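Local coordinates for protein putative enoyl-CoA hydratase/isomerase (Mycobacterium abscessus, PDB 3RSI) that probably acts as a hydro-lyase of the enoyl-CoA hydratase/isomerase family in lipid metabolism and has the crotonase fold, at residues P104-V109 and D195-L200; R127-H132 and L173-A178; P18-T23 and D46-D51. All blocks are in the same frame, centred on the assembly; numbering follows the deposited sequence. Where two conformers were deposited one is given.

Contact 1: P104-V109 and D195-L200; sequences PLIAAV and DKARSL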
ATOM      1  N   PRO B 104      12.030   4.685  17.535  1.00 12.48           N
ATOM      2  CA  PRO B 104      12.018   5.052  16.114  1.00 11.79           C
ATOM      3  C   PRO B 104      13.411   5.053  15.489  1.00 11.63           C
ATOM      4  O   PRO B 104      14.388   5.510  16.109  1.00 12.09           O
ATOM      5  CB  PRO B 104      11.451   6.472  16.113  1.00 11.34           C
ATOM      6  CG  PRO B 104      10.688   6.565  17.399  1.00 11.07           C
ATOM      7  CD  PRO B 104      11.465   5.759  18.373  1.00 12.10           C
ATOM      8  N   LEU B 105      13.473   4.555  14.258  1.00 11.05           N
ATOM      9  CA  LEU B 105      14.719   4.448  13.475  1.00 10.68           C
ATOM     10  C   LEU B 105      14.560   5.241  12.168  1.00 10.63           C
ATOM     11  O   LEU B 105      13.650   4.988  11.370  1.00 10.21           O
ATOM     12  CB  LEU B 105      15.011   2.975  13.173  1.00 11.03           C
ATOM     13  CG  LEU B 105      16.283   2.623  12.416  1.00  9.27           C
ATOM     14  CD1 LEU B 105      17.471   3.256  13.106  1.00 10.77           C
ATOM     15  CD2 LEU B 105      16.411   1.094  12.323  1.00 10.63           C
ATOM     16  N   ILE B 106      15.418   6.240  12.001  1.00 10.44           N
ATOM     17  CA  ILE B 106      15.381   7.147  10.875  1.00 11.00           C
ATOM     18  C   ILE B 106      16.545   6.861   9.951  1.00 11.28           C
ATOM     19  O   ILE B 106      17.695   6.973  10.363  1.00 11.98           O
ATOM     20  CB  ILE B 106      15.509   8.605  11.349  1.00 11.64           C
ATOM     21  CG1 ILE B 106      14.420   8.908  12.383  1.00 11.49           C
ATOM     22  CG2 ILE B 106      15.409   9.580  10.161  1.00 11.61           C
ATOM     23  CD1 ILE B 106      14.635  10.226  13.100  1.00 12.24           C
ATOM     24  N   ALA B 107      16.253   6.504   8.707  1.00 11.09           N
ATOM     25  CA  ALA B 107      17.285   6.264   7.723  1.00 11.18           C
ATOM     26  C   ALA B 107      17.629   7.579   7.057  1.00 11.43           C
ATOM     27  O   ALA B 107      16.750   8.244   6.514  1.00 11.83           O
ATOM     28  CB  ALA B 107      16.822   5.236   6.681  1.00 10.70           C
ATOM     29  N   ALA B 108      18.908   7.952   7.129  1.00 11.66           N
ATOM     30  CA  ALA B 108      19.471   9.034   6.348  1.00 11.62           C
ATOM     31  C   ALA B 108      20.207   8.379   5.182  1.00 11.79           C
ATOM     32  O   ALA B 108      21.381   8.017   5.292  1.00 11.87           O
ATOM     33  CB  ALA B 108      20.411   9.868   7.199  1.00 11.12           C
ATOM     34  N   VAL B 109      19.503   8.178   4.075  1.00 12.21           N
ATOM     35  CA  VAL B 109      20.082   7.435   2.942  1.00 12.00           C
ATOM     36  C   VAL B 109      20.912   8.381   2.088  1.00 12.51           C
ATOM     37  O   VAL B 109      20.399   9.082   1.216  1.00 12.78           O
ATOM     38  CB  VAL B 109      19.019   6.697   2.118  1.00 11.54           C
ATOM     39  CG1 VAL B 109      19.691   5.745   1.115  1.00 11.88           C
ATOM     40  CG2 VAL B 109      18.083   5.945   3.058  1.00 11.62           C
ATOM     41  N   ASP B 195      21.316  15.903   7.851  1.00 16.00           N
ATOM     42  CA  ASP B 195      20.722  17.127   8.397  1.00 16.72           C
ATOM     43  C   ASP B 195      19.203  16.973   8.595  1.00 15.97           C
ATOM     44  O   ASP B 195      18.678  17.238   9.661  1.00 14.87           O
ATOM     45  CB  ASP B 195      20.974  18.330   7.489  1.00 17.70           C
ATOM     46  CG  ASP B 195      22.448  18.701   7.398  1.00 20.52           C
ATOM     47  OD1 ASP B 195      23.186  18.489   8.372  1.00 22.32           O
ATOM     48  OD2 ASP B 195      22.859  19.199   6.341  1.00 26.11           O
ATOM     49  N   LYS B 196      18.507  16.558   7.549  1.00 15.58           N
ATOM     50  CA  LYS B 196      17.071  16.399   7.616  1.00 15.37           C
ATOM     51  C   LYS B 196      16.701  15.325   8.633  1.00 14.97           C
ATOM     52  O   LYS B 196      15.732  15.487   9.391  1.00 15.51           O
ATOM     53  CB  LYS B 196      16.513  16.035   6.245  1.00 15.55           C
ATOM     54  CG  LYS B 196      14.992  15.921   6.199  1.00 15.57           C
ATOM     55  CD  LYS B 196      14.260  17.172   6.666  1.00 16.30           C
ATOM     56  CE  LYS B 196      12.758  17.010   6.454  1.00 16.20           C
ATOM     57  NZ  LYS B 196      11.949  18.060   7.087  1.00 18.48           N
ATOM     58  N   ALA B 197      17.458  14.229   8.647  1.00 14.36           N
ATOM     59  CA  ALA B 197      17.210  13.143   9.618  1.00 14.30           C
ATOM     60  C   ALA B 197      17.316  13.650  11.056  1.00 14.23           C
ATOM     61  O   ALA B 197      16.509  13.281  11.914  1.00 12.71           O
ATOM     62  CB  ALA B 197      18.166  11.986   9.403  1.00 13.56           C
ATOM     63  N   ARG B 198      18.318  14.488  11.315  1.00 15.59           N
ATOM     64  CA  ARG B 198      18.505  15.069  12.651  1.00 16.92           C
ATOM     65  C   ARG B 198      17.339  15.950  13.050  1.00 16.99           C
ATOM     66  O   ARG B 198      16.892  15.935  14.208  1.00 17.53           O
ATOM     67  CB  ARG B 198      19.796  15.878  12.729  1.00 18.05           C
ATOM     68  CG  ARG B 198      21.058  15.070  12.899  1.00 20.99           C
ATOM     69  CD  ARG B 198      22.243  16.022  12.821  1.00 25.98           C
ATOM     70  NE  ARG B 198      23.516  15.336  12.660  1.00 30.11           N
ATOM     71  CZ  ARG B 198      24.230  14.794  13.648  1.00 33.55           C
ATOM     72  NH1 ARG B 198      23.792  14.820  14.908  1.00 33.89           N
ATOM     73  NH2 ARG B 198      25.395  14.213  13.367  1.00 34.93           N
ATOM     74  N   SER B 199      16.828  16.707  12.090  1.00 16.78           N
ATOM     75  CA  SER B 199      15.688  17.580  12.357  1.00 16.61           C
ATOM     76  C   SER B 199      14.441  16.758  12.707  1.00 15.52           C
ATOM     77  O   SER B 199      13.716  17.098  13.634  1.00 14.49           O
ATOM     78  CB  SER B 199      15.429  18.511  11.167  1.00 16.42           C
ATOM     79  OG  SER B 199      14.151  19.120  11.296  1.00 19.94           O
ATOM     80  N   LEU B 200      14.220  15.654  11.993  1.00 14.91           N
ATOM     81  CA  LEU B 200      13.097  14.742  12.312  1.00 14.53           C
ATOM     82  C   LEU B 200      13.256  14.104  13.695  1.00 14.80           C
ATOM     83  O   LEU B 200      12.285  14.023  14.465  1.00 14.05           O
ATOM     84  CB  LEU B 200      12.952  13.659  11.232  1.00 14.12           C
ATOM     85  CG  LEU B 200      12.451  14.194   9.882  1.00 13.99           C
ATOM     86  CD1 LEU B 200      12.805  13.248   8.706  1.00 14.76           C
ATOM     87  CD2 LEU B 200      10.965  14.477   9.938  1.00 13.81           C
TER
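One helix-on-sheet layer of the crotonase fold is formed where I106 and A108 of strand 105-109 meet A197 and L200 of helix 193-205. The helix runs nearly antiparallel to the strand, at 164°, with the two local axes 8.1 Å apart at closest approach. I106 and A108, two residues apart in the strand, both direct their side chains at the helix, while A107 between them faces the other way. The methyl of A197 sits against both: its CB lies 3.7 Å from I106 CG2 and 3.8 Å from A108 CB. The I106 CG2 methyl, anti to the backbone N, rests on A197, whereas CG1 is anti to the carbonyl carbon (chi1 -55°) and continues extended (chi2 169°), carrying CD1 along the helix. CD1 thereby passes A197 O at 3.8 Å and reaches L200 CB, three residues on, at 4.3 Å. No hydrogen bond crosses the contact, and the side chains meet through alkyl groups; the small alanines let the strand and helix backbones come close, with the CA atoms of A108 and A197 5.7 Å apart. Beyond this patch, I106 also touches A201 and I204 further along the helix, and L200 reaches across to I126 and V128 of the neighbouring strand. On the side of 105-109 turned from 126-130, a parallel strand of the second subunit extends the sheet through L105, I106 and A107, and T60 of that subunit is hydrogen-bonded to A108 O. The result is a short parallel sheet with an amphipathic helix laid along one face, the alpha/beta layering expected of a crotonase core.

Contact 2: R127-H132 and L173-A178; sequences RVSDEH and LTAFEA
A175 pushes its methyl into a group of three oxygens at the C-terminal end of strand 126-130. Its CB lies 3.4 Å from S129 OG, 3.4 Å from D130 O and 3.5 Å from E131 O. The serine hydroxyl is swung anti to its own backbone N (chi1 -178°), which sets OG beside the carbonyl carbon, where it donates a hydrogen bond to D130 O at 2.9 Å. It approaches that carbonyl from above the plane, 39° out of it. A water bridges the two segments, donating to E131 O at 3.0 Å and accepting from A175 N at 2.9 Å; it thus occupies an amide at the start of helix 175-180. This helix opens with a capping box. T174 OG1 stands between its backbone N and carbonyl carbon (chi1 63°), where it accepts from E177 N at 3.0 Å, and E177 completes the box by reaching back along the chain, its OE1 taking T174 N on the anti lone pair at 3.1 Å. On the other segment the chain leaves the parallel sheet of the crotonase core through an Asx turn: D130 OD1 accepts from H132 N, again with its anti lone pair, while OD2 accepts from G191 N. E131 points away from the helix, and its OE1 accepts from A190 N.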
ATOM      1  N   ARG B 127      12.248   7.790   6.535  1.00 10.40           N
ATOM      2  CA  ARG B 127      13.303   7.590   5.537  1.00 10.26           C
ATOM      3  C   ARG B 127      13.521   8.841   4.723  1.00 10.76           C
ATOM      4  O   ARG B 127      12.597   9.328   4.071  1.00 10.63           O
ATOM      5  CB  ARG B 127      12.927   6.428   4.616  1.00 10.41           C
ATOM      6  CG  ARG B 127      12.775   5.102   5.343  1.00  8.92           C
ATOM      7  CD  ARG B 127      12.054   4.040   4.532  1.00  8.38           C
ATOM      8  NE  ARG B 127      11.595   2.928   5.385  1.00  9.12           N
ATOM      9  CZ  ARG B 127      10.746   1.973   5.015  1.00  8.38           C
ATOM     10  NH1 ARG B 127      10.255   1.956   3.787  1.00 10.17           N
ATOM     11  NH2 ARG B 127      10.376   1.038   5.883  1.00  8.88           N
ATOM     12  N   VAL B 128      14.752   9.339   4.762  1.00 10.86           N
ATOM     13  CA  VAL B 128      15.154  10.521   4.022  1.00 11.75           C
ATOM     14  C   VAL B 128      16.176  10.105   2.962  1.00 12.32           C
ATOM     15  O   VAL B 128      17.215   9.498   3.283  1.00 12.56           O
ATOM     16  CB  VAL B 128      15.828  11.565   4.941  1.00 11.77           C
ATOM     17  CG1 VAL B 128      16.207  12.822   4.120  1.00 11.65           C
ATOM     18  CG2 VAL B 128      14.909  11.917   6.115  1.00 10.31           C
ATOM     19  N   SER B 129      15.895  10.438   1.705  1.00 12.34           N
ATOM     20  CA  SER B 129      16.810  10.091   0.615  1.00 12.51           C
ATOM     21  C   SER B 129      17.553  11.293   0.054  1.00 12.95           C
ATOM     22  O   SER B 129      16.952  12.287  -0.383  1.00 12.74           O
ATOM     23  CB  SER B 129      16.056   9.414  -0.528  1.00 12.68           C
ATOM     24  OG  SER B 129      16.942   9.043  -1.563  1.00 12.36           O
ATOM     25  N   ASP B 130      18.872  11.168   0.025  1.00 13.54           N
ATOM     26  CA  ASP B 130      19.691  12.036  -0.800  1.00 14.11           C
ATOM     27  C   ASP B 130      19.168  11.974  -2.241  1.00 13.98           C
ATOM     28  O   ASP B 130      18.810  10.913  -2.744  1.00 13.47           O
ATOM     29  CB  ASP B 130      21.151  11.565  -0.763  1.00 14.63           C
ATOM     30  CG  ASP B 130      22.102  12.553  -1.381  1.00 15.00           C
ATOM     31  OD1 ASP B 130      22.147  12.647  -2.620  1.00 15.09           O
ATOM     32  OD2 ASP B 130      22.831  13.216  -0.619  1.00 15.76           O
ATOM     33  N   GLU B 131      19.112  13.141  -2.868  1.00 14.60           N
ATOM     34  CA  GLU B 131      18.890  13.325  -4.296  1.00 15.59           C
ATOM     35  C   GLU B 131      19.516  12.247  -5.198  1.00 15.24           C
ATOM     36  O   GLU B 131      18.934  11.828  -6.203  1.00 15.32           O
ATOM     37  CB  GLU B 131      19.584  14.648  -4.670  1.00 17.26           C
ATOM     38  CG  GLU B 131      18.911  15.460  -5.648  1.00 19.69           C
ATOM     39  CD  GLU B 131      19.741  16.676  -6.021  1.00 20.30           C
ATOM     40  OE1 GLU B 131      20.538  17.211  -5.189  1.00 18.36           O
ATOM     41  OE2 GLU B 131      19.580  17.093  -7.171  1.00 26.64           O
ATOM     42  N   HIS B 132      20.739  11.852  -4.874  1.00 14.82           N
ATOM     43  CA  HIS B 132      21.494  10.938  -5.732  1.00 15.25           C
ATOM     44  C   HIS B 132      21.514   9.479  -5.246  1.00 14.60           C
ATOM     45  O   HIS B 132      22.124   8.640  -5.882  1.00 14.91           O
ATOM     46  CB  HIS B 132      22.929  11.451  -5.931  1.00 15.37           C
ATOM     47  CG  HIS B 132      22.996  12.833  -6.500  1.00 17.21           C
ATOM     48  ND1 HIS B 132      22.323  13.197  -7.645  1.00 17.22           N
ATOM     49  CD2 HIS B 132      23.685  13.929  -6.102  1.00 17.53           C
ATOM     50  CE1 HIS B 132      22.574  14.465  -7.911  1.00 19.06           C
ATOM     51  NE2 HIS B 132      23.399  14.931  -6.992  1.00 18.43           N
ATOM     52  N   LEU B 173      16.033   1.655  -8.205  1.00 13.26           N
ATOM     53  CA  LEU B 173      15.207   2.834  -8.391  1.00 12.92           C
ATOM     54  C   LEU B 173      16.065   4.070  -8.133  1.00 12.77           C
ATOM     55  O   LEU B 173      17.009   4.029  -7.344  1.00 11.65           O
ATOM     56  CB  LEU B 173      14.015   2.846  -7.425  1.00 13.00           C
ATOM     57  CG  LEU B 173      12.969   1.727  -7.474  1.00 14.32           C
ATOM     58  CD1 LEU B 173      11.809   2.044  -6.508  1.00 14.88           C
ATOM     59  CD2 LEU B 173      12.494   1.526  -8.899  1.00 14.46           C
ATOM     60  N   THR B 174      15.723   5.168  -8.797  1.00 12.63           N
ATOM     61  CA  THR B 174      16.282   6.471  -8.445  1.00 12.76           C
ATOM     62  C   THR B 174      15.615   6.968  -7.172  1.00 12.99           C
ATOM     63  O   THR B 174      14.612   6.398  -6.725  1.00 12.52           O
ATOM     64  CB  THR B 174      16.013   7.517  -9.541  1.00 13.23           C
ATOM     65  OG1 THR B 174      14.590   7.716  -9.662  1.00 11.90           O
ATOM     66  CG2 THR B 174      16.611   7.051 -10.893  1.00 12.50           C
ATOM     67  N   ALA B 175      16.150   8.046  -6.606  1.00 12.95           N
ATOM     68  CA  ALA B 175      15.594   8.637  -5.399  1.00 13.74           C
ATOM     69  C   ALA B 175      14.197   9.178  -5.685  1.00 14.08           C
ATOM     70  O   ALA B 175      13.308   9.063  -4.856  1.00 13.57           O
ATOM     71  CB  ALA B 175      16.499   9.746  -4.882  1.00 13.80           C
ATOM     72  N   PHE B 176      14.024   9.762  -6.871  1.00 14.64           N
ATOM     73  CA  PHE B 176      12.737  10.311  -7.310  1.00 15.76           C
ATOM     74  C   PHE B 176      11.679   9.187  -7.413  1.00 14.51           C
ATOM     75  O   PHE B 176      10.545   9.340  -6.964  1.00 12.72           O
ATOM     76  CB  PHE B 176      12.967  11.001  -8.656  1.00 17.10           C
ATOM     77  CG  PHE B 176      11.782  11.712  -9.216  1.00 23.22           C
ATOM     78  CD1 PHE B 176      11.551  13.054  -8.895  1.00 27.69           C
ATOM     79  CD2 PHE B 176      10.936  11.076 -10.143  1.00 27.24           C
ATOM     80  CE1 PHE B 176      10.479  13.746  -9.450  1.00 29.50           C
ATOM     81  CE2 PHE B 176       9.863  11.766 -10.706  1.00 29.74           C
ATOM     82  CZ  PHE B 176       9.628  13.098 -10.353  1.00 30.78           C
ATOM     83  N   GLU B 177      12.077   8.058  -7.994  1.00 13.74           N
ATOM     84  CA  GLU B 177      11.214   6.888  -8.069  1.00 13.84           C
ATOM     85  C   GLU B 177      10.883   6.302  -6.704  1.00 12.85           C
ATOM     86  O   GLU B 177       9.735   5.903  -6.452  1.00 13.01           O
ATOM     87  CB  GLU B 177      11.865   5.822  -8.933  1.00 13.65           C
ATOM     88  CG  GLU B 177      11.781   6.100 -10.412  1.00 15.16           C
ATOM     89  CD  GLU B 177      12.400   4.978 -11.204  1.00 16.89           C
ATOM     90  OE1 GLU B 177      13.585   4.658 -10.934  1.00 15.45           O
ATOM     91  OE2 GLU B 177      11.693   4.407 -12.061  1.00 18.49           O
ATOM     92  N   ALA B 178      11.896   6.202  -5.852  1.00 12.32           N
ATOM     93  CA  ALA B 178      11.742   5.706  -4.481  1.00 11.87           C
ATOM     94  C   ALA B 178      10.745   6.585  -3.753  1.00 11.40           C
ATOM     95  O   ALA B 178       9.911   6.089  -3.002  1.00 11.12           O
ATOM     96  CB  ALA B 178      13.054   5.716  -3.730  1.00 10.89           C
TER
HETATM   97  O   HOH W   1      18.787   9.100  -7.389  1.00 11.01           O

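Contact 3: P18-T23 and D46-D51; sequences PVVILT and DEIDHD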
ATOM      1  N   PRO B  18     -30.969  10.901  -3.050  1.00 22.44           N
ATOM      2  CA  PRO B  18     -30.265   9.715  -2.547  1.00 21.62           C
ATOM      3  C   PRO B  18     -28.948   9.980  -1.781  1.00 20.67           C
ATOM      4  O   PRO B  18     -28.320   9.036  -1.318  1.00 19.68           O
ATOM      5  CB  PRO B  18     -29.964   8.927  -3.824  1.00 21.98           C
ATOM      6  CG  PRO B  18     -29.839   9.990  -4.879  1.00 22.03           C
ATOM      7  CD  PRO B  18     -30.814  11.058  -4.506  1.00 22.24           C
ATOM      8  N   VAL B  19     -28.545  11.242  -1.658  1.00 19.80           N
ATOM      9  CA  VAL B  19     -27.303  11.631  -0.954  1.00 19.00           C
ATOM     10  C   VAL B  19     -27.612  12.290   0.414  1.00 18.73           C
ATOM     11  O   VAL B  19     -28.555  13.069   0.542  1.00 19.31           O
ATOM     12  CB  VAL B  19     -26.478  12.600  -1.843  1.00 18.85           C
ATOM     13  CG1 VAL B  19     -25.121  12.992  -1.195  1.00 19.04           C
ATOM     14  CG2 VAL B  19     -26.249  11.990  -3.221  1.00 18.20           C
ATOM     15  N   VAL B  20     -26.838  11.942   1.437  1.00 17.90           N
ATOM     16  CA  VAL B  20     -26.885  12.631   2.731  1.00 17.25           C
ATOM     17  C   VAL B  20     -25.546  13.329   2.892  1.00 16.46           C
ATOM     18  O   VAL B  20     -24.506  12.737   2.580  1.00 15.74           O
ATOM     19  CB  VAL B  20     -27.144  11.671   3.954  1.00 17.80           C
ATOM     20  CG1 VAL B  20     -26.354  10.401   3.830  1.00 17.77           C
ATOM     21  CG2 VAL B  20     -26.781  12.347   5.281  1.00 18.91           C
ATOM     22  N   ILE B  21     -25.588  14.578   3.357  1.00 15.62           N
ATOM     23  CA  ILE B  21     -24.409  15.360   3.662  1.00 15.34           C
ATOM     24  C   ILE B  21     -24.367  15.615   5.163  1.00 14.81           C
ATOM     25  O   ILE B  21     -25.322  16.155   5.743  1.00 13.96           O
ATOM     26  CB  ILE B  21     -24.415  16.720   2.936  1.00 15.80           C
ATOM     27  CG1 ILE B  21     -24.537  16.518   1.424  1.00 17.99           C
ATOM     28  CG2 ILE B  21     -23.134  17.511   3.260  1.00 14.94           C
ATOM     29  CD1 ILE B  21     -25.063  17.740   0.735  1.00 22.50           C
ATOM     30  N   LEU B  22     -23.251  15.215   5.763  1.00 13.60           N
ATOM     31  CA  LEU B  22     -22.993  15.372   7.174  1.00 13.50           C
ATOM     32  C   LEU B  22     -21.978  16.488   7.333  1.00 12.81           C
ATOM     33  O   LEU B  22     -20.911  16.464   6.702  1.00 11.95           O
ATOM     34  CB  LEU B  22     -22.415  14.077   7.742  1.00 13.07           C
ATOM     35  CG  LEU B  22     -23.275  12.817   7.614  1.00 15.56           C
ATOM     36  CD1 LEU B  22     -22.537  11.628   8.214  1.00 16.08           C
ATOM     37  CD2 LEU B  22     -24.600  13.035   8.315  1.00 17.14           C
ATOM     38  N   THR B  23     -22.294  17.463   8.176  1.00 12.12           N
ATOM     39  CA  THR B  23     -21.404  18.581   8.367  1.00 12.05           C
ATOM     40  C   THR B  23     -21.055  18.723   9.836  1.00 12.29           C
ATOM     41  O   THR B  23     -21.932  19.034  10.638  1.00 12.76           O
ATOM     42  CB  THR B  23     -22.005  19.890   7.850  1.00 12.33           C
ATOM     43  OG1 THR B  23     -22.307  19.748   6.465  1.00 12.50           O
ATOM     44  CG2 THR B  23     -21.012  21.046   8.040  1.00 11.32           C
ATOM     45  N   ASP B  46     -26.608   4.866  11.611  1.00 18.51           N
ATOM     46  CA  ASP B  46     -27.781   3.989  11.691  1.00 19.68           C
ATOM     47  C   ASP B  46     -28.848   4.381  10.671  1.00 20.14           C
ATOM     48  O   ASP B  46     -29.392   3.521   9.988  1.00 20.67           O
ATOM     49  CB  ASP B  46     -28.358   3.973  13.115  1.00 20.55           C
ATOM     50  CG  ASP B  46     -27.533   3.121  14.065  1.00 21.40           C
ATOM     51  OD1 ASP B  46     -26.686   2.313  13.606  1.00 23.72           O
ATOM     52  OD2 ASP B  46     -27.719   3.262  15.279  1.00 24.79           O
ATOM     53  N   GLU B  47     -29.126   5.677  10.551  1.00 20.48           N
ATOM     54  CA  GLU B  47     -30.058   6.196   9.546  1.00 20.79           C
ATOM     55  C   GLU B  47     -29.604   5.877   8.127  1.00 19.72           C
ATOM     56  O   GLU B  47     -30.405   5.471   7.292  1.00 19.12           O
ATOM     57  CB  GLU B  47     -30.190   7.710   9.693  1.00 21.66           C
ATOM     58  CG  GLU B  47     -31.104   8.405   8.671  1.00 24.78           C
ATOM     59  CD  GLU B  47     -31.196   9.927   8.916  1.00 30.66           C
ATOM     60  OE1 GLU B  47     -31.209  10.333  10.097  1.00 32.32           O
ATOM     61  OE2 GLU B  47     -31.234  10.721   7.936  1.00 34.38           O
ATOM     62  N   ILE B  48     -28.316   6.086   7.856  1.00 18.74           N
ATOM     63  CA  ILE B  48     -27.761   5.838   6.521  1.00 18.03           C
ATOM     64  C   ILE B  48     -27.792   4.347   6.163  1.00 18.45           C
ATOM     65  O   ILE B  48     -28.075   3.980   5.019  1.00 17.88           O
ATOM     66  CB  ILE B  48     -26.328   6.388   6.426  1.00 17.36           C
ATOM     67  CG1 ILE B  48     -26.370   7.930   6.372  1.00 17.08           C
ATOM     68  CG2 ILE B  48     -25.584   5.822   5.216  1.00 15.58           C
ATOM     69  CD1 ILE B  48     -25.027   8.572   6.756  1.00 14.20           C
ATOM     70  N   ASP B  49     -27.504   3.494   7.148  1.00 18.84           N
ATOM     71  CA  ASP B  49     -27.497   2.044   6.931  1.00 19.68           C
ATOM     72  C   ASP B  49     -28.896   1.458   6.721  1.00 21.13           C
ATOM     73  O   ASP B  49     -29.068   0.494   5.984  1.00 20.48           O
ATOM     74  CB  ASP B  49     -26.816   1.325   8.104  1.00 19.17           C
ATOM     75  CG  ASP B  49     -25.304   1.487   8.099  1.00 18.84           C
ATOM     76  OD1 ASP B  49     -24.710   1.744   7.018  1.00 15.15           O
ATOM     77  OD2 ASP B  49     -24.710   1.330   9.194  1.00 19.20           O
ATOM     78  N   HIS B  50     -29.895   2.066   7.331  1.00 22.62           N
ATOM     79  CA  HIS B  50     -31.264   1.531   7.381  0.50 23.87           C
ATOM     80  C   HIS B  50     -32.130   1.986   6.207  1.00 24.46           C
ATOM     81  O   HIS B  50     -33.049   1.299   5.809  1.00 25.77           O
ATOM     82  CB  HIS B  50     -31.937   1.947   8.698  0.50 24.13           C
ATOM     83  CG  HIS B  50     -33.365   1.510   8.814  0.50 25.57           C
ATOM     84  ND1 HIS B  50     -34.426   2.356   8.568  0.50 26.52           N
ATOM     85  CD2 HIS B  50     -33.906   0.313   9.140  0.50 26.22           C
ATOM     86  CE1 HIS B  50     -35.559   1.701   8.750  0.50 26.67           C
ATOM     87  NE2 HIS B  50     -35.270   0.458   9.093  0.50 26.98           N
ATOM     88  N   ASP B  51     -31.834   3.156   5.656  1.00 24.96           N
ATOM     89  CA  ASP B  51     -32.654   3.701   4.587  1.00 25.98           C
ATOM     90  C   ASP B  51     -32.090   3.322   3.210  1.00 26.50           C
ATOM     91  O   ASP B  51     -31.104   3.904   2.748  1.00 25.71           O
ATOM     92  CB  ASP B  51     -32.773   5.213   4.749  1.00 26.29           C
ATOM     93  CG  ASP B  51     -33.787   5.832   3.806  1.00 27.31           C
ATOM     94  OD1 ASP B  51     -34.180   5.173   2.816  1.00 29.61           O
ATOM     95  OD2 ASP B  51     -34.177   6.992   4.054  1.00 30.14           O
TER
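No flat group carries this contact: V20, L22 and I48 meet through branched alkyl chains alone, with no ring, amide or carboxylate bringing a face or an edge to the other segment. The three residues belong to a beta-alpha-beta unit of the crotonase fold, in which strand 19-24 leads through helix 35-50 to the parallel strand 56-61. V20 and L22 are alternate residues of the strand, both directed at the helix, and I48 comes from the helix's last turn to meet them; I21, between them, faces away. The V20 and I48 side chains cross obliquely. V20 places CG1 between its backbone N and carbonyl carbon (chi1 42°), the crowded rotamer, and this is the methyl that touches: it lies 3.5 Å from I48 CG1, a close carbon-carbon contact. I48 is stretched past it, CG1 beside the backbone N and CD1 extended from it (chi2 160°). V13 of strand 11-16 packs on both V20 and L22, and I54 on both V20 and I48, enclosing the alkyl cluster. At the outer side of the same helical turn the second subunit takes hold: its K93 forms a salt bridge with D46, and its K103 a hydrogen bond with I48 O. At the far end of the I48 side chain, CD1 lies 3.7 Å from V20 CG1 and 4.2 Å from L22 CD1.

How the contacts relate
Along the chain contact 3 closes first; contact 1 then opens, and both segments of contact 2 fall between its strand and its helix. Contacts 1 and 2 have centres about 14 Å apart and share a parallel sheet: strands 105-109 and 126-130 are neighbours, joined by V109 N to V128 O and D130 N to V109 O. Contact 3 belongs to a different sheet, on the opposite side of the chain's centre, with its centre about 45 Å from that of contact 1. T60 of the second subunit, at contact 1, lies on strand 56-61 beside 19-24; R198 of that subunit packs on I21 at contact 3, so one chain's N-terminal unit lies against another's contact 1 region.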